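Local coordinates for mandelate racemase/muconate lactonizing protein (Thermobispora bispora, PDB 3VC5) that probably catalyses the magnesium-dependent dehydration of D-glucarate to 5-dehydro-4-deoxy-D-glucarate, as a member of the enolase superfamily, at residues D372-F384 / G398-H410. Sequence-based numbering, arbitrary orientation. Where two conformers were deposited one is given.
Sequences DGQDVVAPGALRF and GVELDRDALAVMH
Val376 and Ala378 grip the backbone on either side of Leu401 through two hydrogen bonds that form a single beta bridge, Val377 to Leu401. Asp402 N donates to Val376 O over 2.8 Å in a nearly straight bond (171° at the hydrogen), approaching with a 26° tilt from the carbonyl plane. Ala378 N in turn donates to Glu400 O at 2.9 Å, almost in line with that C=O. A water takes the place of the second bond of the Ala378-Glu400 pair, donating to Ala378 O and accepting from Glu400 N.

Apolar side chains pack to both sides of this bridge. Toward the helix, Val376 CG1, set anti to its own carbonyl carbon (chi1 -65°), rests 3.7 Å from Met409 SD and also meets Leu406. The extended Met409 chain carries its CE methyl alongside the 372-384 backbone, 3.4 Å from Asp375 N, while Ala405 CB abuts Asp375 O. Toward Gly398, Val399 presents two branches: CG1 lies 3.9 Å from Leu382 CD1, and CG2 faces Val377 CG1.

Asp402 also serves as N-cap of helix 403-415; its OD1 accepts from Ala405 N at 3.0 Å, from above the carboxylate plane. Asp375 OD1 receives both Val376 N and Gly344 N, tying the loop to the start of helix 344-355, whose Ile345 touches Val376 and Val377. Beyond the contact, Leu406 and Met409 reach Val33 of strand 25-36. The arrangement thus joins the loop following the last barrel helix to the capped helix 403-415, which packs on strand 25-36 of the N-terminal domain, within the two-domain enolase-superfamily fold and away from the metal site.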
loop_
_atom_site.group_PDB
_atom_site.type_symbol
_atom_site.label_atom_id
_atom_site.label_comp_id
_atom_site.label_asym_id
_atom_site.label_seq_id
_atom_site.Cartn_x
_atom_site.Cartn_y
_atom_site.Cartn_z
ATOM N N ASP A 372 10.446 -32.087 4.412
ATOM C CA ASP A 372 10.040 -33.321 5.095
ATOM C C ASP A 372 9.902 -33.228 6.612
ATOM O O ASP A 372 10.370 -34.072 7.332
ATOM C CB ASP A 372 10.962 -34.446 4.692
ATOM C CG ASP A 372 10.284 -35.810 4.704
ATOM O OD1 ASP A 372 9.072 -35.913 4.649
ATOM O OD2 ASP A 372 11.009 -36.756 4.829
ATOM N N GLY A 373 9.218 -32.201 7.056
ATOM C CA GLY A 373 8.839 -32.046 8.454
ATOM C C GLY A 373 9.855 -31.325 9.307
ATOM O O GLY A 373 9.563 -31.023 10.472
ATOM N N GLN A 374 11.032 -31.005 8.751
ATOM C CA GLN A 374 12.029 -30.247 9.544
ATOM C C GLN A 374 11.469 -28.867 9.902
ATOM O O GLN A 374 10.926 -28.172 9.038
ATOM C CB GLN A 374 13.341 -30.063 8.767
ATOM C CG GLN A 374 14.069 -31.370 8.427
ATOM C CD GLN A 374 15.192 -31.175 7.445
ATOM O OE1 GLN A 374 16.371 -31.145 7.819
ATOM N NE2 GLN A 374 14.839 -31.031 6.173
ATOM N N ASP A 375 11.633 -28.429 11.147
ATOM C CA ASP A 375 11.137 -27.111 11.500
ATOM C C ASP A 375 11.719 -26.657 12.824
ATOM O O ASP A 375 12.279 -27.479 13.564
ATOM C CB ASP A 375 9.615 -27.094 11.559
ATOM C CG ASP A 375 9.015 -25.757 11.096
ATOM O OD1 ASP A 375 9.711 -24.705 11.174
ATOM O OD2 ASP A 375 7.845 -25.768 10.643
ATOM N N VAL A 376 11.631 -25.347 13.080
ATOM C CA VAL A 376 12.035 -24.784 14.365
ATOM C C VAL A 376 10.844 -24.297 15.197
ATOM O O VAL A 376 11.047 -23.722 16.285
ATOM C CB VAL A 376 13.076 -23.631 14.199
ATOM C CG1 VAL A 376 14.384 -24.167 13.604
ATOM C CG2 VAL A 376 12.463 -22.495 13.368
ATOM N N VAL A 377 9.610 -24.486 14.713
ATOM C CA VAL A 377 8.439 -24.135 15.538
ATOM C C VAL A 377 7.733 -25.434 15.937
ATOM O O VAL A 377 7.912 -26.472 15.285
ATOM C CB VAL A 377 7.456 -23.175 14.835
ATOM C CG1 VAL A 377 8.199 -21.896 14.370
ATOM C CG2 VAL A 377 6.820 -23.861 13.618
ATOM N N ALA A 378 6.909 -25.367 16.978
ATOM C CA ALA A 378 6.097 -26.509 17.412
ATOM C C ALA A 378 5.110 -26.943 16.315
ATOM O O ALA A 378 4.557 -26.099 15.619
ATOM C CB ALA A 378 5.353 -26.142 18.675
ATOM N N PRO A 379 4.868 -28.257 16.184
ATOM C CA PRO A 379 4.215 -28.926 15.030
ATOM C C PRO A 379 2.714 -28.691 14.725
ATOM O O PRO A 379 2.283 -28.930 13.589
ATOM C CB PRO A 379 4.439 -30.417 15.331
ATOM C CG PRO A 379 4.538 -30.480 16.823
ATOM C CD PRO A 379 5.285 -29.233 17.213
ATOM N N GLY A 380 1.922 -28.243 15.696
ATOM C CA GLY A 380 0.460 -28.289 15.541
ATOM C C GLY A 380 -0.269 -27.104 14.926
ATOM O O GLY A 380 -1.478 -27.164 14.697
ATOM N N ALA A 381 0.477 -26.047 14.629
ATOM C CA ALA A 381 -0.059 -24.726 14.307
ATOM C C ALA A 381 -0.303 -24.549 12.812
ATOM O O ALA A 381 -1.260 -23.864 12.378
ATOM C CB ALA A 381 0.882 -23.653 14.806
ATOM N N LEU A 382 0.596 -25.132 12.033
ATOM C CA LEU A 382 0.534 -25.040 10.590
ATOM C C LEU A 382 0.316 -26.435 10.049
ATOM O O LEU A 382 1.133 -27.328 10.274
ATOM C CB LEU A 382 1.844 -24.477 10.030
ATOM C CG LEU A 382 2.256 -23.096 10.543
ATOM C CD1 LEU A 382 3.752 -22.825 10.278
ATOM C CD2 LEU A 382 1.403 -21.997 9.916
ATOM N N ARG A 383 -0.799 -26.624 9.360
ATOM C CA ARG A 383 -1.100 -27.904 8.721
ATOM C C ARG A 383 -1.675 -27.606 7.357
ATOM O O ARG A 383 -2.205 -26.510 7.125
ATOM C CB ARG A 383 -2.095 -28.699 9.559
ATOM C CG ARG A 383 -3.277 -27.885 9.997
ATOM C CD ARG A 383 -3.992 -28.516 11.191
ATOM N NE ARG A 383 -5.123 -27.682 11.588
ATOM C CZ ARG A 383 -6.377 -27.901 11.208
ATOM N NH1 ARG A 383 -6.669 -28.945 10.442
ATOM N NH2 ARG A 383 -7.341 -27.084 11.607
ATOM N N PHE A 384 -1.534 -28.552 6.436
ATOM C CA PHE A 384 -2.186 -28.452 5.133
ATOM C C PHE A 384 -3.446 -29.302 5.134
ATOM O O PHE A 384 -3.401 -30.503 5.461
ATOM C CB PHE A 384 -1.249 -28.894 4.010
ATOM C CG PHE A 384 -0.106 -27.948 3.782
ATOM C CD1 PHE A 384 -0.121 -27.073 2.716
ATOM C CD2 PHE A 384 0.954 -27.902 4.672
ATOM C CE1 PHE A 384 0.928 -26.182 2.514
ATOM C CE2 PHE A 384 2.022 -27.047 4.481
ATOM C CZ PHE A 384 2.001 -26.152 3.412
ATOM N N GLY A 398 1.148 -16.964 15.384
ATOM C CA GLY A 398 0.459 -18.198 15.814
ATOM C C GLY A 398 1.419 -19.380 15.882
ATOM O O GLY A 398 0.990 -20.534 15.860
ATOM N N VAL A 399 2.727 -19.108 15.947
ATOM C CA VAL A 399 3.711 -20.193 16.100
ATOM C C VAL A 399 4.550 -20.016 17.348
ATOM O O VAL A 399 4.665 -18.916 17.878
ATOM C CB VAL A 399 4.646 -20.342 14.867
ATOM C CG1 VAL A 399 3.835 -20.804 13.645
ATOM C CG2 VAL A 399 5.451 -19.041 14.584
ATOM N N GLU A 400 5.140 -21.107 17.820
ATOM C CA GLU A 400 5.930 -21.064 19.035
ATOM C C GLU A 400 7.295 -21.631 18.691
ATOM O O GLU A 400 7.383 -22.743 18.187
ATOM C CB GLU A 400 5.283 -21.925 20.143
ATOM C CG GLU A 400 5.989 -21.806 21.480
ATOM C CD GLU A 400 5.459 -22.786 22.523
ATOM O OE1 GLU A 400 4.296 -23.237 22.404
ATOM O OE2 GLU A 400 6.215 -23.106 23.467
ATOM N N LEU A 401 8.353 -20.874 18.961
ATOM C CA LEU A 401 9.709 -21.362 18.776
ATOM C C LEU A 401 9.978 -22.605 19.647
ATOM O O LEU A 401 9.651 -22.640 20.834
ATOM C CB LEU A 401 10.697 -20.259 19.150
ATOM C CG LEU A 401 12.162 -20.577 18.856
ATOM C CD1 LEU A 401 12.369 -20.835 17.350
ATOM C CD2 LEU A 401 13.053 -19.448 19.373
ATOM N N ASP A 402 10.542 -23.637 19.035
ATOM C CA ASP A 402 11.014 -24.813 19.758
ATOM C C ASP A 402 12.515 -24.621 19.895
ATOM O O ASP A 402 13.280 -24.790 18.918
ATOM C CB ASP A 402 10.717 -26.072 18.942
ATOM C CG ASP A 402 11.176 -27.347 19.631
ATOM O OD1 ASP A 402 12.211 -27.347 20.331
ATOM O OD2 ASP A 402 10.495 -28.368 19.451
ATOM N N ARG A 403 12.956 -24.224 21.088
ATOM C CA ARG A 403 14.360 -23.818 21.231
ATOM C C ARG A 403 15.347 -24.969 21.064
ATOM O O ARG A 403 16.458 -24.778 20.597
ATOM C CB ARG A 403 14.578 -23.091 22.574
ATOM C CG ARG A 403 13.797 -21.771 22.686
ATOM C CD ARG A 403 14.036 -21.019 23.997
ATOM N NE ARG A 403 13.099 -19.901 24.024
ATOM C CZ ARG A 403 13.262 -18.789 23.305
ATOM N NH1 ARG A 403 14.366 -18.627 22.579
ATOM N NH2 ARG A 403 12.335 -17.837 23.327
ATOM N N ASP A 404 14.954 -26.176 21.460
ATOM C CA ASP A 404 15.806 -27.336 21.194
ATOM C C ASP A 404 15.957 -27.543 19.675
ATOM O O ASP A 404 17.071 -27.832 19.179
ATOM C CB ASP A 404 15.198 -28.604 21.817
ATOM C CG ASP A 404 15.421 -28.692 23.319
ATOM O OD1 ASP A 404 16.042 -27.769 23.897
ATOM O OD2 ASP A 404 14.969 -29.703 23.930
ATOM N N ALA A 405 14.846 -27.437 18.942
ATOM C CA ALA A 405 14.902 -27.667 17.489
ATOM C C ALA A 405 15.808 -26.615 16.829
ATOM O O ALA A 405 16.563 -26.919 15.886
ATOM C CB ALA A 405 13.501 -27.630 16.867
ATOM N N LEU A 406 15.716 -25.385 17.331
ATOM C CA LEU A 406 16.599 -24.289 16.843
ATOM C C LEU A 406 18.055 -24.669 17.128
ATOM O O LEU A 406 18.923 -24.527 16.266
ATOM C CB LEU A 406 16.260 -22.963 17.544
ATOM C CG LEU A 406 17.106 -21.773 17.076
ATOM C CD1 LEU A 406 16.876 -21.439 15.593
ATOM C CD2 LEU A 406 16.733 -20.596 17.968
ATOM N N ALA A 407 18.331 -25.160 18.344
ATOM C CA ALA A 407 19.691 -25.604 18.678
ATOM C C ALA A 407 20.187 -26.737 17.767
ATOM O O ALA A 407 21.324 -26.723 17.322
ATOM C CB ALA A 407 19.803 -26.000 20.162
ATOM N N VAL A 408 19.324 -27.709 17.478
ATOM C CA VAL A 408 19.686 -28.815 16.573
ATOM C C VAL A 408 20.082 -28.239 15.195
ATOM O O VAL A 408 21.095 -28.620 14.603
ATOM C CB VAL A 408 18.510 -29.801 16.442
ATOM C CG1 VAL A 408 18.709 -30.778 15.261
ATOM C CG2 VAL A 408 18.318 -30.572 17.771
ATOM N N MET A 409 19.277 -27.313 14.679
ATOM C CA MET A 409 19.571 -26.815 13.330
ATOM C C MET A 409 20.740 -25.876 13.318
ATOM O O MET A 409 21.431 -25.776 12.313
ATOM C CB MET A 409 18.378 -26.133 12.677
ATOM C CG MET A 409 17.265 -27.064 12.279
ATOM S SD MET A 409 16.209 -26.180 11.113
ATOM C CE MET A 409 14.855 -27.375 11.044
ATOM N N HIS A 410 20.970 -25.174 14.426
ATOM C CA HIS A 410 22.148 -24.312 14.490
ATOM C C HIS A 410 23.442 -25.149 14.517
ATOM O O HIS A 410 24.444 -24.793 13.887
ATOM C CB HIS A 410 22.109 -23.372 15.699
ATOM C CG HIS A 410 23.323 -22.515 15.805
ATOM N ND1 HIS A 410 23.644 -21.535 14.883
ATOM C CD2 HIS A 410 24.306 -22.478 16.740
ATOM C CE1 HIS A 410 24.769 -20.943 15.244
ATOM N NE2 HIS A 410 25.192 -21.496 16.364
HETATM O O HOH W 1 4.108 -23.597 16.614
#